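Side-chain contacts in inactive glucansucrase (Lactobacillus reuteri, PDB 5JBD), which is an inactive member of glycosyl hydrolase family 70, a group of large proteins built round a TIM-type barrel: residues A[187-190]-A[191-194]; A[296-299]-A[300-304]; A[410-414]-A[415-419]; A[627-630]-A[631-634]. All blocks are in the same frame, centred on the assembly; numbering follows the deposited sequence.

In the fold
All four contacts are local, each between side chains a few residues apart, along a helix or round a turn. Contact 2 joins successive turns of helix 291-304, which packs on strand 279-282 of the barrel and on helix 249-263, so methionine and leucine dominate it. Contacts 1 and 3 are partly buried loops whose centres lie about 14 Å apart; Gly187 CA touches Met414 SD at 3.8 Å, and Arg702 bonds to main-chain oxygens of both. Carbonyl groups do most of the work there, beside a buried carboxylate in contact 1 and an aromatic ring in contact 3. Contact 4 lies at the surface, about 52 Å from contact 3 between centres, and relies on water as well as methyl groups.

Contact 1: A[187-190]-A[191-194]; sequences GTID and SDQV
Ile189 and Asp192 begin and end a type I beta turn that feeds the chain into strand 193-197 of an antiparallel sheet. Asp192 N closes the turn on Ile189 O at 3.1 Å, nearly straight at hydrogen but from above the carbonyl plane, as the tight turn demands.

The side chain of Asp192 can be followed outward from there. Its CB lies 3.5 Å from Ile189 O, over the turn. With chi1 at -86° the next atom stands beside the backbone N, and Asp192 CG meets Ile189 CG2 at 3.5 Å. Both oxygens stay against the same isoleucine: Asp192 OD1 near Ile189 CG2, and Asp192 OD2 3.7 Å from Ile189 CB. The branched isoleucine crosses the carboxylate at an angle and leaves its polar bonds to others. OD1 forms a salt bridge with Arg766 and accepts from Leu175 N, while OD2 bonds to Ser174 OG; a buried aspartate needs such partners, and they probably favour its charged form. At the corner, the short polar side chain of Ser191 suits the bend, its OG bonding to Asn769 N.

Gln193 is long enough to return to the turn. Its chain bends at chi2 (-73°), CG passing 3.3 Å from Asp190 O, and the amide delivers NE2 to that oxygen at 2.9 Å, with Asp190 O lying in the amide plane of Gln193.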
loop_
_atom_site.group_PDB
_atom_site.type_symbol
_atom_site.label_atom_id
_atom_site.label_comp_id
_atom_site.label_asym_id
_atom_site.label_seq_id
_atom_site.Cartn_x
_atom_site.Cartn_y
_atom_site.Cartn_z
ATOM N N GLY A 187 -5.319 -5.528 7.799
ATOM C CA GLY A 187 -3.996 -5.805 8.351
ATOM C C GLY A 187 -3.352 -4.611 9.023
ATOM O O GLY A 187 -2.266 -4.752 9.580
ATOM N N THR A 188 -4.007 -3.441 8.985
ATOM C CA THR A 188 -3.518 -2.232 9.673
ATOM C C THR A 188 -4.643 -1.629 10.505
ATOM O O THR A 188 -5.817 -1.949 10.287
ATOM C CB THR A 188 -2.967 -1.195 8.668
ATOM O OG1 THR A 188 -4.025 -0.698 7.839
ATOM C CG2 THR A 188 -1.906 -1.828 7.776
ATOM N N ILE A 189 -4.281 -0.783 11.469
ATOM C CA ILE A 189 -5.248 -0.129 12.349
ATOM C C ILE A 189 -5.248 1.359 12.008
ATOM O O ILE A 189 -4.347 2.105 12.411
ATOM C CB ILE A 189 -4.948 -0.361 13.856
ATOM C CG1 ILE A 189 -4.912 -1.867 14.172
ATOM C CG2 ILE A 189 -6.001 0.335 14.718
ATOM C CD1 ILE A 189 -3.527 -2.480 14.099
ATOM N N ASP A 190 -6.294 1.782 11.293
ATOM C CA ASP A 190 -6.387 3.129 10.716
ATOM C C ASP A 190 -6.136 4.234 11.713
ATOM O O ASP A 190 -5.334 5.138 11.466
ATOM C CB ASP A 190 -7.779 3.371 10.123
ATOM C CG ASP A 190 -8.069 2.516 8.923
ATOM O OD1 ASP A 190 -7.121 2.095 8.235
ATOM O OD2 ASP A 190 -9.273 2.296 8.651
ATOM N N SER A 191 -6.808 4.146 12.853
ATOM C CA SER A 191 -6.744 5.220 13.826
ATOM C C SER A 191 -5.704 4.994 14.970
ATOM O O SER A 191 -5.810 5.581 16.045
ATOM C CB SER A 191 -8.176 5.558 14.244
ATOM O OG SER A 191 -8.813 6.186 13.095
ATOM N N ASP A 192 -4.672 4.186 14.688
ATOM C CA ASP A 192 -3.444 4.112 15.522
ATOM C C ASP A 192 -2.393 5.071 14.965
ATOM O O ASP A 192 -1.487 4.675 14.233
ATOM C CB ASP A 192 -2.907 2.665 15.603
ATOM C CG ASP A 192 -3.553 1.854 16.716
ATOM O OD1 ASP A 192 -4.474 2.360 17.415
ATOM O OD2 ASP A 192 -3.129 0.692 16.902
ATOM N N GLN A 193 -2.552 6.346 15.301
ATOM C CA GLN A 193 -1.770 7.427 14.715
ATOM C C GLN A 193 -1.392 8.464 15.734
ATOM O O GLN A 193 -2.077 8.690 16.731
ATOM C CB GLN A 193 -2.557 8.177 13.633
ATOM C CG GLN A 193 -3.177 7.343 12.529
ATOM C CD GLN A 193 -2.177 6.802 11.534
ATOM O OE1 GLN A 193 -1.036 7.275 11.433
ATOM N NE2 GLN A 193 -2.607 5.806 10.768
ATOM N N VAL A 194 -0.311 9.149 15.400
ATOM C CA VAL A 194 0.113 10.329 16.075
ATOM C C VAL A 194 0.419 11.382 14.995
ATOM O O VAL A 194 0.959 11.052 13.941
ATOM C CB VAL A 194 1.312 9.885 16.961
ATOM C CG1 VAL A 194 2.620 10.534 16.571
ATOM C CG2 VAL A 194 0.953 9.923 18.443
#

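Contact 2: A[296-299]-A[300-304]; sequences MGQL and MNDMY
Met300 and Met303 both set CG beside their own backbone N, chi1 being -68° and -70°, which sends their thioethers back toward Met296 and Leu299 one helical turn earlier. Leu299 has the other common helical rotamer, CG opposite its N (chi1 176°), which places its branch beside the carbonyl carbon, facing Met303. Its CD1 meets Met303 SD at 3.6 Å and its CG lies just as near, so the sulfur rests against the branch of the leucine where the two side chains cross obliquely. Met296 and Met300 instead run side by side in the same direction, CG of the first 4.1 Å from SD of the second. Flexible, unbranched methionine fits such a seam well, since its polarisable sulfur packs without needing a polar partner.

On another side Gln298 and Asp302 also run alongside each other, but their meeting is loose, with Gln298 CG 4.2 Å from Asp302 OD2. The polar end of Gln298 is engaged elsewhere, NE2 bonding to Asp814 OD2. That carboxylate is also close to Asp302 OD2, and the crowding of like charge may raise the proton affinity of one of them.

Four main-chain bonds underlie these pairs, among them Met303 N to Leu299 O at 2.9 Å. Met296 and Met300 press on Phe280 of strand 279-282, and Leu299 and Met303 on helix 249-263: regular i to i+4 alpha-helical packing in a beta-alpha-beta crossover of the barrel, leading from strand 279-282 to 319-320.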
loop_
_atom_site.group_PDB
_atom_site.type_symbol
_atom_site.label_atom_id
_atom_site.label_comp_id
_atom_site.label_asym_id
_atom_site.label_seq_id
_atom_site.Cartn_x
_atom_site.Cartn_y
_atom_site.Cartn_z
ATOM N N MET A 296 1.262 16.087 -11.202
ATOM C CA MET A 296 1.641 14.941 -12.031
ATOM C C MET A 296 1.101 15.104 -13.454
ATOM O O MET A 296 1.832 14.915 -14.415
ATOM C CB MET A 296 1.131 13.635 -11.425
ATOM C CG MET A 296 1.463 12.388 -12.235
ATOM S SD MET A 296 0.741 10.879 -11.595
ATOM C CE MET A 296 1.922 10.522 -10.293
ATOM N N GLY A 297 -0.183 15.428 -13.579
ATOM C CA GLY A 297 -0.780 15.669 -14.892
ATOM C C GLY A 297 -0.103 16.802 -15.645
ATOM O O GLY A 297 0.148 16.697 -16.850
ATOM N N GLN A 298 0.228 17.873 -14.930
ATOM C CA GLN A 298 0.916 19.025 -15.544
ATOM C C GLN A 298 2.279 18.630 -16.114
ATOM O O GLN A 298 2.608 19.008 -17.242
ATOM C CB GLN A 298 1.065 20.157 -14.540
ATOM C CG GLN A 298 1.559 21.460 -15.152
ATOM C CD GLN A 298 1.848 22.526 -14.115
ATOM O OE1 GLN A 298 1.501 22.379 -12.934
ATOM N NE2 GLN A 298 2.490 23.621 -14.555
ATOM N N LEU A 299 3.052 17.866 -15.340
ATOM C CA LEU A 299 4.368 17.376 -15.782
ATOM C C LEU A 299 4.255 16.539 -17.033
ATOM O O LEU A 299 4.974 16.749 -18.005
ATOM C CB LEU A 299 5.058 16.537 -14.690
ATOM C CG LEU A 299 6.410 15.881 -15.038
ATOM C CD1 LEU A 299 7.468 16.940 -15.322
ATOM C CD2 LEU A 299 6.894 14.951 -13.938
ATOM N N MET A 300 3.367 15.556 -16.989
ATOM C CA MET A 300 3.225 14.633 -18.105
ATOM C C MET A 300 2.678 15.335 -19.355
ATOM O O MET A 300 3.086 15.002 -20.464
ATOM C CB MET A 300 2.419 13.406 -17.673
ATOM C CG MET A 300 3.223 12.560 -16.667
ATOM S SD MET A 300 2.340 11.157 -16.004
ATOM C CE MET A 300 2.274 10.179 -17.497
ATOM N N ASN A 301 1.834 16.347 -19.177
ATOM C CA ASN A 301 1.410 17.198 -20.306
ATOM C C ASN A 301 2.550 18.081 -20.851
ATOM O O ASN A 301 2.688 18.245 -22.067
ATOM C CB ASN A 301 0.188 18.064 -19.950
ATOM C CG ASN A 301 -0.390 18.790 -21.160
ATOM O OD1 ASN A 301 -0.528 18.211 -22.240
ATOM N ND2 ASN A 301 -0.709 20.069 -20.990
ATOM N N ASP A 302 3.351 18.649 -19.964
ATOM C CA ASP A 302 4.545 19.408 -20.392
ATOM C C ASP A 302 5.520 18.554 -21.198
ATOM O O ASP A 302 6.030 18.988 -22.234
ATOM C CB ASP A 302 5.266 19.988 -19.173
ATOM C CG ASP A 302 4.558 21.187 -18.592
ATOM O OD1 ASP A 302 3.553 21.651 -19.189
ATOM O OD2 ASP A 302 5.013 21.658 -17.522
ATOM N N MET A 303 5.767 17.341 -20.706
ATOM C CA MET A 303 6.750 16.444 -21.307
ATOM C C MET A 303 6.249 15.816 -22.608
ATOM O O MET A 303 7.010 15.697 -23.570
ATOM C CB MET A 303 7.137 15.330 -20.318
ATOM C CG MET A 303 7.972 15.779 -19.114
ATOM S SD MET A 303 8.174 14.453 -17.880
ATOM C CE MET A 303 9.285 13.382 -18.794
ATOM N N TYR A 304 4.980 15.404 -22.629
ATOM C CA TYR A 304 4.441 14.578 -23.708
ATOM C C TYR A 304 3.210 15.121 -24.468
ATOM O O TYR A 304 2.744 14.461 -25.393
ATOM C CB TYR A 304 4.090 13.196 -23.126
ATOM C CG TYR A 304 5.223 12.512 -22.356
ATOM C CD1 TYR A 304 6.433 12.198 -22.980
ATOM C CD2 TYR A 304 5.064 12.131 -21.010
ATOM C CE1 TYR A 304 7.461 11.554 -22.276
ATOM C CE2 TYR A 304 6.083 11.491 -20.305
ATOM C CZ TYR A 304 7.274 11.200 -20.939
ATOM O OH TYR A 304 8.277 10.542 -20.236
#

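Contact 3: A[410-414]-A[415-419]; sequences IPDIM and GSAYK
Asp412 O accepts two main-chain bonds, from Gly415 N at 2.9 Å and from Ala417 N at 3.1 Å. The donors reach it from opposite faces of its carbonyl plane, so the oxygen is held from both sides, which probably helps to fix the orientation of that peptide. The first bond closes a type I turn over Asp412 to Gly415. A second type I turn starts at once and ends at Tyr418, whose N bonds to Gly415 O. Gly415 is the residue shared by the two turns, and its psi of -128° lies in a region rarely used by residues that carry a side chain.

The methyl of Ala417 points back at segment 410-414. CB sits 3.4 Å from Asp412 O, with the carboxylate of Asp412 beside it and Ile410 CG2 at 3.9 Å. A single methyl suits a position this close to all three groups.

Tyr418 sets CG opposite its backbone N (chi1 -177°), which carries the ring past Ile413 O. Its CB lies 3.3 Å from this oxygen, which stands at the ring edge near the ring plane. Met414, bent at chi2 (-70°), brings CE to the ring edge as well, 4.1 Å from Tyr418 CD2. Arg702 ties the group together, making a cation-pi contact with the Tyr418 ring and donating to Met414 O.

These two turns connect helix 392-406 to helix 420-434. Ile413, Met414 and Tyr418 all rest on Ile403 of the first helix, while Ile410 touches Tyr422 and Tyr418 touches Ala423 of the second.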
loop_
_atom_site.group_PDB
_atom_site.type_symbol
_atom_site.label_atom_id
_atom_site.label_comp_id
_atom_site.label_asym_id
_atom_site.label_seq_id
_atom_site.Cartn_x
_atom_site.Cartn_y
_atom_site.Cartn_z
ATOM N N ILE A 410 -6.860 -13.803 19.686
ATOM C CA ILE A 410 -5.606 -13.090 19.536
ATOM C C ILE A 410 -6.058 -11.729 18.938
ATOM O O ILE A 410 -6.366 -11.647 17.738
ATOM C CB ILE A 410 -4.567 -13.932 18.711
ATOM C CG1 ILE A 410 -4.530 -15.401 19.213
ATOM C CG2 ILE A 410 -3.153 -13.324 18.756
ATOM C CD1 ILE A 410 -3.650 -16.354 18.423
ATOM N N PRO A 411 -6.210 -10.687 19.803
ATOM C CA PRO A 411 -6.658 -9.344 19.377
ATOM C C PRO A 411 -5.603 -8.547 18.598
ATOM O O PRO A 411 -5.934 -7.700 17.759
ATOM C CB PRO A 411 -6.990 -8.646 20.713
ATOM C CG PRO A 411 -6.114 -9.315 21.707
ATOM C CD PRO A 411 -6.077 -10.753 21.276
ATOM N N ASP A 412 -4.337 -8.815 18.902
ATOM C CA ASP A 412 -3.196 -8.211 18.182
ATOM C C ASP A 412 -2.638 -9.113 17.055
ATOM O O ASP A 412 -1.514 -8.930 16.579
ATOM C CB ASP A 412 -2.118 -7.716 19.192
ATOM C CG ASP A 412 -1.734 -8.787 20.214
ATOM O OD1 ASP A 412 -2.459 -9.805 20.327
ATOM O OD2 ASP A 412 -0.718 -8.605 20.915
ATOM N N ILE A 413 -3.444 -10.075 16.614
ATOM C CA ILE A 413 -3.105 -10.952 15.484
ATOM C C ILE A 413 -2.742 -10.245 14.167
ATOM O O ILE A 413 -1.976 -10.797 13.382
ATOM C CB ILE A 413 -4.227 -11.995 15.239
ATOM C CG1 ILE A 413 -3.728 -13.100 14.301
ATOM C CG2 ILE A 413 -5.498 -11.320 14.715
ATOM C CD1 ILE A 413 -4.700 -14.225 14.089
ATOM N N MET A 414 -3.316 -9.066 13.912
ATOM C CA MET A 414 -2.968 -8.268 12.725
ATOM C C MET A 414 -1.880 -7.227 13.010
ATOM O O MET A 414 -1.451 -6.533 12.092
ATOM C CB MET A 414 -4.213 -7.587 12.126
ATOM C CG MET A 414 -5.167 -8.543 11.433
ATOM S SD MET A 414 -4.533 -9.220 9.883
ATOM C CE MET A 414 -4.326 -10.962 10.289
ATOM N N GLY A 415 -1.444 -7.123 14.271
ATOM C CA GLY A 415 -0.303 -6.299 14.661
ATOM C C GLY A 415 0.884 -7.180 15.039
ATOM O O GLY A 415 1.266 -8.090 14.290
ATOM N N SER A 416 1.444 -6.930 16.220
ATOM C CA SER A 416 2.710 -7.555 16.639
ATOM C C SER A 416 2.649 -9.076 16.873
ATOM O O SER A 416 3.692 -9.726 16.888
ATOM C CB SER A 416 3.252 -6.853 17.883
ATOM O OG SER A 416 2.387 -7.018 18.975
ATOM N N ALA A 417 1.451 -9.648 17.023
ATOM C CA ALA A 417 1.299 -11.109 17.178
ATOM C C ALA A 417 1.067 -11.852 15.849
ATOM O O ALA A 417 0.838 -13.066 15.851
ATOM C CB ALA A 417 0.184 -11.420 18.171
ATOM N N TYR A 418 1.117 -11.130 14.726
ATOM C CA TYR A 418 1.062 -11.751 13.399
ATOM C C TYR A 418 2.244 -12.700 13.236
ATOM O O TYR A 418 3.372 -12.343 13.582
ATOM C CB TYR A 418 1.093 -10.674 12.292
ATOM C CG TYR A 418 0.969 -11.202 10.877
ATOM C CD1 TYR A 418 2.090 -11.630 10.170
ATOM C CD2 TYR A 418 -0.274 -11.248 10.224
ATOM C CE1 TYR A 418 1.985 -12.107 8.864
ATOM C CE2 TYR A 418 -0.388 -11.726 8.924
ATOM C CZ TYR A 418 0.738 -12.145 8.241
ATOM O OH TYR A 418 0.643 -12.614 6.951
ATOM N N LYS A 419 1.983 -13.877 12.682
ATOM C CA LYS A 419 3.029 -14.828 12.324
ATOM C C LYS A 419 2.828 -15.309 10.889
ATOM O O LYS A 419 1.709 -15.633 10.491
ATOM C CB LYS A 419 3.014 -16.023 13.275
ATOM C CG LYS A 419 3.371 -15.670 14.712
ATOM C CD LYS A 419 3.328 -16.904 15.617
ATOM C CE LYS A 419 4.224 -16.768 16.845
ATOM N NZ LYS A 419 4.102 -15.441 17.524
#

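Contact 4: A[627-630]-A[631-634]; sequences TTNA and SDVV
Thr628 lays its methyl against Val633, CG2 to CG1 at 3.9 Å, the two residues flanking a small turn and their side chains meeting at a slant. The valine branches at CB, and its two methyls do different work. While CG1, opposite the carbonyl carbon (chi1 -64°), meets the threonine, CG2 falls between the backbone N and the carbonyl carbon and comes to 3.2 Å from Ala630 O, a close approach.

Asn629 and Asp632 hold the opening of the turn. Asp632 N donates to Asn629 O at 3.0 Å, from above the carbonyl plane as is usual for an i to i+3 bond. The carboxylate of Asp632 reaches back toward Asn629: OD2 lies 3.9 Å from Asn629 CB and accepts from a water at 2.9 Å, which in turn accepts from Asn629 N. A short acidic side chain is thus well placed to meet, through water, an N-H at the start of the turn. A second water donates to Ala630 O and, at 2.8 Å, to Val633 O, serving two carbonyl groups that cannot satisfy each other.

Ala630 has a methyl small enough to nestle against Pro310, Gln311 and Asn314 of helix 310-315. The i to i+3 bond makes a short 3-10 turn, flanked by the methyl contact and the waters, in the surface loop between strand 612-618 and helix 645-648.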
loop_
_atom_site.group_PDB
_atom_site.type_symbol
_atom_site.label_atom_id
_atom_site.label_comp_id
_atom_site.label_asym_id
_atom_site.label_seq_id
_atom_site.Cartn_x
_atom_site.Cartn_y
_atom_site.Cartn_z
ATOM N N THR A 627 -8.998 -3.195 -32.219
ATOM C CA THR A 627 -8.404 -1.982 -31.663
ATOM C C THR A 627 -8.818 -0.754 -32.462
ATOM O O THR A 627 -8.732 -0.757 -33.673
ATOM C CB THR A 627 -6.866 -2.077 -31.657
ATOM O OG1 THR A 627 -6.468 -3.139 -30.788
ATOM C CG2 THR A 627 -6.214 -0.778 -31.157
ATOM N N THR A 628 -9.296 0.276 -31.767
ATOM C CA THR A 628 -9.539 1.578 -32.373
ATOM C C THR A 628 -8.327 2.483 -32.091
ATOM O O THR A 628 -7.924 2.617 -30.938
ATOM C CB THR A 628 -10.840 2.204 -31.842
ATOM O OG1 THR A 628 -11.943 1.399 -32.253
ATOM C CG2 THR A 628 -11.043 3.614 -32.381
ATOM N N ASN A 629 -7.746 3.067 -33.143
ATOM C CA ASN A 629 -6.563 3.929 -32.996
ATOM C C ASN A 629 -6.988 5.294 -32.440
ATOM O O ASN A 629 -8.028 5.847 -32.829
ATOM C CB ASN A 629 -5.795 4.094 -34.319
ATOM C CG ASN A 629 -5.225 2.777 -34.860
ATOM O OD1 ASN A 629 -5.197 2.571 -36.078
ATOM N ND2 ASN A 629 -4.776 1.880 -33.973
ATOM N N ALA A 630 -6.205 5.810 -31.498
ATOM C CA ALA A 630 -6.522 7.076 -30.828
ATOM C C ALA A 630 -6.541 8.291 -31.767
ATOM O O ALA A 630 -7.191 9.285 -31.456
ATOM C CB ALA A 630 -5.556 7.314 -29.665
ATOM N N SER A 631 -5.829 8.213 -32.895
ATOM C CA SER A 631 -5.863 9.267 -33.914
ATOM C C SER A 631 -7.237 9.402 -34.576
ATOM O O SER A 631 -7.528 10.425 -35.182
ATOM C CB SER A 631 -4.788 9.032 -34.990
ATOM O OG SER A 631 -5.044 7.856 -35.742
ATOM N N ASP A 632 -8.082 8.368 -34.452
ATOM C CA ASP A 632 -9.414 8.338 -35.089
ATOM C C ASP A 632 -10.611 8.636 -34.181
ATOM O O ASP A 632 -11.766 8.484 -34.617
ATOM C CB ASP A 632 -9.615 6.972 -35.766
ATOM C CG ASP A 632 -8.580 6.704 -36.843
ATOM O OD1 ASP A 632 -8.161 7.665 -37.528
ATOM O OD2 ASP A 632 -8.165 5.543 -36.990
ATOM N N VAL A 633 -10.364 9.068 -32.944
ATOM C CA VAL A 633 -11.461 9.409 -32.038
ATOM C C VAL A 633 -11.498 10.916 -31.863
ATOM O O VAL A 633 -10.584 11.615 -32.295
ATOM C CB VAL A 633 -11.347 8.697 -30.671
ATOM C CG1 VAL A 633 -11.473 7.194 -30.864
ATOM C CG2 VAL A 633 -10.045 9.050 -29.944
ATOM N N VAL A 634 -12.560 11.406 -31.233
ATOM C CA VAL A 634 -12.729 12.846 -31.024
ATOM C C VAL A 634 -11.665 13.321 -30.040
ATOM O O VAL A 634 -11.418 12.654 -29.041
ATOM C CB VAL A 634 -14.152 13.184 -30.514
ATOM C CG1 VAL A 634 -14.268 14.661 -30.115
ATOM C CG2 VAL A 634 -15.192 12.829 -31.582
HETATM O O HOH W 1 -8.817 3.053 -35.551
HETATM O O HOH W 2 -7.833 11.953 -31.656
#